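Local atomic coordinates of possible transcriptional regulator, ArsR family protein (Rhodococcus sp., PDB entry 2OQG), a protein that probably binds DNA as a winged helix-turn-helix transcriptional regulator of the ArsR family. Residues F15-D20 against C61-S66; W24-E29 against N56-C61. One frame throughout, in Å; residues are numbered along the deposited sequence.

Contact 1: residues F15-D20 against C61-S66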
# COMPACT_ATOMS: atom_id res chain seq x y z
N PHE A 15 -24.85 -5.96 -6.75
CA PHE A 15 -25.61 -7.20 -6.72
C PHE A 15 -25.02 -8.18 -7.74
O PHE A 15 -24.83 -9.36 -7.45
CB PHE A 15 -27.07 -7.01 -7.05
CG PHE A 15 -27.83 -6.09 -6.12
CD1 PHE A 15 -27.40 -5.85 -4.81
CD2 PHE A 15 -29.07 -5.51 -6.53
CE1 PHE A 15 -28.20 -5.09 -3.91
CE2 PHE A 15 -29.82 -4.68 -5.68
CZ PHE A 15 -29.36 -4.50 -4.33
N ALA A 16 -24.76 -7.69 -8.95
CA ALA A 16 -24.22 -8.59 -10.00
C ALA A 16 -22.86 -9.18 -9.53
O ALA A 16 -22.58 -10.38 -9.71
CB ALA A 16 -24.02 -7.83 -11.26
N ALA A 17 -22.02 -8.33 -8.93
CA ALA A 17 -20.69 -8.77 -8.53
C ALA A 17 -20.83 -9.89 -7.48
O ALA A 17 -20.12 -10.89 -7.55
CB ALA A 17 -19.87 -7.62 -8.01
N LEU A 18 -21.79 -9.71 -6.57
CA LEU A 18 -21.94 -10.62 -5.42
C LEU A 18 -22.82 -11.87 -5.80
O LEU A 18 -23.13 -12.69 -4.96
CB LEU A 18 -22.60 -9.85 -4.28
CG LEU A 18 -21.76 -8.71 -3.70
CD1 LEU A 18 -22.39 -8.12 -2.42
CD2 LEU A 18 -20.33 -9.19 -3.38
N SER A 19 -23.23 -11.97 -7.07
CA SER A 19 -24.12 -13.06 -7.45
C SER A 19 -23.33 -14.30 -7.87
O SER A 19 -23.93 -15.32 -8.25
CB SER A 19 -24.96 -12.64 -8.64
OG SER A 19 -24.16 -12.55 -9.82
N ASP A 20 -21.99 -14.21 -7.78
CA ASP A 20 -21.09 -15.28 -8.25
C ASP A 20 -20.24 -15.83 -7.14
O ASP A 20 -19.52 -15.09 -6.51
CB ASP A 20 -20.19 -14.69 -9.30
CG ASP A 20 -19.29 -15.71 -9.92
OD1 ASP A 20 -19.75 -16.45 -10.79
OD2 ASP A 20 -18.11 -15.79 -9.52
N CYS A 61 -17.03 -1.66 -9.17
CA CYS A 61 -18.20 -1.40 -8.33
C CYS A 61 -17.76 -1.10 -6.91
O CYS A 61 -18.61 -0.94 -6.02
CB CYS A 61 -19.17 -2.59 -8.42
SG CYS A 61 -18.56 -4.00 -7.58
N GLY A 62 -16.45 -0.97 -6.69
CA GLY A 62 -15.93 -0.49 -5.40
C GLY A 62 -15.70 -1.54 -4.34
O GLY A 62 -15.39 -1.21 -3.18
N LEU A 63 -15.79 -2.81 -4.71
CA LEU A 63 -15.60 -3.89 -3.71
C LEU A 63 -14.15 -4.26 -3.47
O LEU A 63 -13.78 -4.91 -2.45
CB LEU A 63 -16.36 -5.15 -4.16
CG LEU A 63 -17.88 -5.02 -3.99
CD1 LEU A 63 -18.58 -6.15 -4.69
CD2 LEU A 63 -18.21 -5.08 -2.50
N VAL A 64 -13.31 -3.87 -4.43
CA VAL A 64 -11.84 -4.14 -4.40
C VAL A 64 -11.09 -2.91 -4.81
O VAL A 64 -11.57 -2.13 -5.70
CB VAL A 64 -11.48 -5.36 -5.35
CG1 VAL A 64 -10.02 -5.45 -5.62
CG2 VAL A 64 -12.07 -6.64 -4.77
N GLU A 65 -9.92 -2.70 -4.18
CA GLU A 65 -9.01 -1.69 -4.68
C GLU A 65 -7.64 -2.31 -5.01
O GLU A 65 -7.20 -3.24 -4.31
CB GLU A 65 -8.85 -0.50 -3.73
CG GLU A 65 -8.19 -0.83 -2.42
CD GLU A 65 -8.15 0.36 -1.45
OE1 GLU A 65 -8.65 1.46 -1.83
OE2 GLU A 65 -7.68 0.17 -0.28
N SER A 66 -6.97 -1.78 -6.03
CA SER A 66 -5.59 -2.13 -6.25
C SER A 66 -4.68 -1.38 -5.27
O SER A 66 -4.96 -0.22 -4.86
CB SER A 66 -5.20 -1.79 -7.66
OG SER A 66 -5.33 -0.42 -7.77
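A17 and L18 meet C61 and L63 in a small, wholly apolar contact in the hydrophobic core of the winged helix-turn-helix domain, where the end of helix 5-17 faces the bend between helix 48-60 and strand 64-69. The methyl of A17 sits between two partners, with CB 3.9 Å from SG of C61 and also 3.9 Å from CD1 of L63. That same CD1 branch of L63 meets L18, whose CD2 lies 3.7 Å away, and the two leucine side chains cross obliquely. In C61 the sulfur stands between the backbone N and the carbonyl carbon (chi1 72°), which carries SG up to the alanine methyl. Two turns of backbone present these groups. Helix 48-60 ends in a Schellman motif with G62 at the C-prime position, its phi positive; beyond it L63 turns its side chain toward helix 5-17. On the other side, a type I turn from A17 to D20 leads into helix 21-32. There A16 O accepts S19 N and, in one of the two conformers of S19, also S19 OG. D20 N-caps the following helix through a bond from R23 N to its OD2. L82 of helix 80-107 packs on both L18 and L63, while F15 of the second subunit also touches L18. With no hydrogen bond crossing between the segments, cohesion here rests on buried methyl and sulfur surfaces, while the carbonyls of A17 and L18 are taken up by R23 and W24 of the next helix.

Contact 2: residues W24-E29 against N56-C61; sequences WEILTE and NALQAC
L58 reaches from the last turns of helix 48-60 to helix 21-32, where one of its methyls meets both I26 and L27 and the other meets L27. CD1 of L58 approaches the beta-branch of I26, 3.9 Å from CG2, and also comes within 4.1 Å of CD2 of L27. The other methyl, CD2 of L58, lies 4.1 Å from CD1 of L27, making the forked ends of the two leucines face each other. In I26, CG1 is anti to the carbonyl carbon (chi1 -66°), which places CG2 beside that carbon and against L58. L27 starts out across the line to the other helix, but with CG beside the backbone N (chi1 -77°) and an extended chi2 of 171° its methyls end closer to L58. V64 of strand 64-69 packs on both L27 and L58, and A17 also touches L58. On another side of helix 21-32, T28 OG1 donates to W24 O at 2.8 Å, while T28 N reaches this oxygen from the opposite face of its plane. The side chain of W24 leaves the backbone away from helix 48-60; its ring meets that of Y8 of the second subunit, with the planes about 40° apart. Leucine and isoleucine packing of this kind, between the helix that leads into the wing and an earlier helix of the bundle, belongs to the core of the winged helix-turn-helix fold, as expected for an ArsR-type regulator.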
# COMPACT_ATOMS: atom_id res chain seq x y z
N TRP A 24 -17.05 -14.37 -4.59
CA TRP A 24 -16.99 -14.45 -3.11
C TRP A 24 -15.69 -15.10 -2.65
O TRP A 24 -15.12 -14.70 -1.63
CB TRP A 24 -18.19 -15.20 -2.53
CG TRP A 24 -19.41 -14.28 -2.39
CD1 TRP A 24 -20.56 -14.28 -3.16
CD2 TRP A 24 -19.58 -13.23 -1.42
NE1 TRP A 24 -21.41 -13.29 -2.73
CE2 TRP A 24 -20.86 -12.65 -1.64
CE3 TRP A 24 -18.76 -12.71 -0.41
CZ2 TRP A 24 -21.33 -11.56 -0.90
CZ3 TRP A 24 -19.24 -11.66 0.36
CH2 TRP A 24 -20.53 -11.10 0.12
N GLU A 25 -15.26 -16.12 -3.39
CA GLU A 25 -13.99 -16.83 -3.11
C GLU A 25 -12.82 -15.84 -3.21
O GLU A 25 -11.90 -15.86 -2.37
CB GLU A 25 -13.74 -18.00 -4.09
CG GLU A 25 -14.96 -18.87 -4.44
CD GLU A 25 -15.38 -19.80 -3.31
OE1 GLU A 25 -14.55 -20.10 -2.43
OE2 GLU A 25 -16.56 -20.25 -3.31
N ILE A 26 -12.85 -14.98 -4.23
CA ILE A 26 -11.81 -13.96 -4.42
C ILE A 26 -11.88 -12.93 -3.31
O ILE A 26 -10.85 -12.56 -2.72
CB ILE A 26 -11.92 -13.31 -5.84
CG1 ILE A 26 -11.60 -14.34 -6.95
CG2 ILE A 26 -11.12 -11.98 -5.94
CD1 ILE A 26 -11.92 -13.83 -8.33
N LEU A 27 -13.09 -12.45 -3.02
CA LEU A 27 -13.26 -11.42 -2.01
C LEU A 27 -12.75 -11.92 -0.66
O LEU A 27 -12.09 -11.18 0.07
CB LEU A 27 -14.74 -10.99 -1.86
CG LEU A 27 -15.16 -10.07 -3.01
CD1 LEU A 27 -16.68 -9.84 -2.98
CD2 LEU A 27 -14.49 -8.66 -2.97
N THR A 28 -13.07 -13.18 -0.34
CA THR A 28 -12.68 -13.74 0.94
C THR A 28 -11.14 -13.78 1.06
O THR A 28 -10.55 -13.40 2.11
CB THR A 28 -13.29 -15.11 1.10
OG1 THR A 28 -14.71 -14.95 1.11
CG2 THR A 28 -12.86 -15.73 2.42
N GLU A 29 -10.51 -14.23 -0.02
CA GLU A 29 -9.04 -14.18 -0.06
C GLU A 29 -8.51 -12.76 0.16
O GLU A 29 -7.62 -12.54 1.01
CB GLU A 29 -8.53 -14.74 -1.39
CG GLU A 29 -8.44 -16.27 -1.45
CD GLU A 29 -7.51 -16.87 -0.35
OE1 GLU A 29 -6.46 -16.27 -0.03
OE2 GLU A 29 -7.85 -17.93 0.24
N ASN A 56 -11.49 -6.72 -12.30
CA ASN A 56 -11.91 -5.44 -12.92
C ASN A 56 -13.35 -5.15 -12.51
O ASN A 56 -13.69 -3.98 -12.18
CB ASN A 56 -11.77 -5.51 -14.46
CG ASN A 56 -10.32 -5.55 -14.89
OD1 ASN A 56 -9.44 -5.25 -14.08
ND2 ASN A 56 -10.05 -5.94 -16.16
N ALA A 57 -14.19 -6.19 -12.51
CA ALA A 57 -15.62 -6.00 -12.16
C ALA A 57 -15.71 -5.59 -10.70
O ALA A 57 -16.47 -4.63 -10.35
CB ALA A 57 -16.41 -7.26 -12.41
N LEU A 58 -14.94 -6.29 -9.85
CA LEU A 58 -14.94 -5.93 -8.42
C LEU A 58 -14.41 -4.51 -8.15
O LEU A 58 -14.95 -3.79 -7.26
CB LEU A 58 -14.16 -6.97 -7.59
CG LEU A 58 -14.78 -8.35 -7.59
CD1 LEU A 58 -13.79 -9.36 -6.97
CD2 LEU A 58 -16.14 -8.35 -6.80
N GLN A 59 -13.37 -4.08 -8.85
CA GLN A 59 -12.87 -2.71 -8.65
C GLN A 59 -13.87 -1.69 -9.16
O GLN A 59 -14.05 -0.62 -8.54
CB GLN A 59 -11.52 -2.52 -9.36
CG GLN A 59 -10.45 -3.42 -8.86
CD GLN A 59 -9.16 -3.25 -9.65
OE1 GLN A 59 -8.35 -2.38 -9.38
NE2 GLN A 59 -9.00 -4.06 -10.66
N ALA A 60 -14.54 -2.02 -10.27
CA ALA A 60 -15.43 -1.04 -10.89
C ALA A 60 -16.61 -0.72 -10.01
O ALA A 60 -17.20 0.34 -10.14
CB ALA A 60 -15.94 -1.53 -12.30
N CYS A 61 -17.03 -1.66 -9.17
CA CYS A 61 -18.20 -1.40 -8.33
C CYS A 61 -17.76 -1.10 -6.91
O CYS A 61 -18.61 -0.94 -6.02
CB CYS A 61 -19.17 -2.59 -8.42
SG CYS A 61 -18.56 -4.00 -7.58

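How the contacts relate
From the N terminus the chain runs through helix 5-17 and its closing turn, the first side of contact 1, then directly into helix 21-32, the first side of contact 2. After helix 37-43, helix 48-60 returns to close contact 2, and the bend into strand 64-69 closes contact 1 just afterwards. Contact 2 is therefore nested inside the loop closed by contact 1. C61 lies in a segment of each, though it touches across contact 1 alone. Their centres are about 5 Å apart, and L63 N probably bonds to L58 O. Contact 1 ties the end of helix 5-17 to the bend before the wing, contact 2 helix 21-32 to the end of helix 48-60.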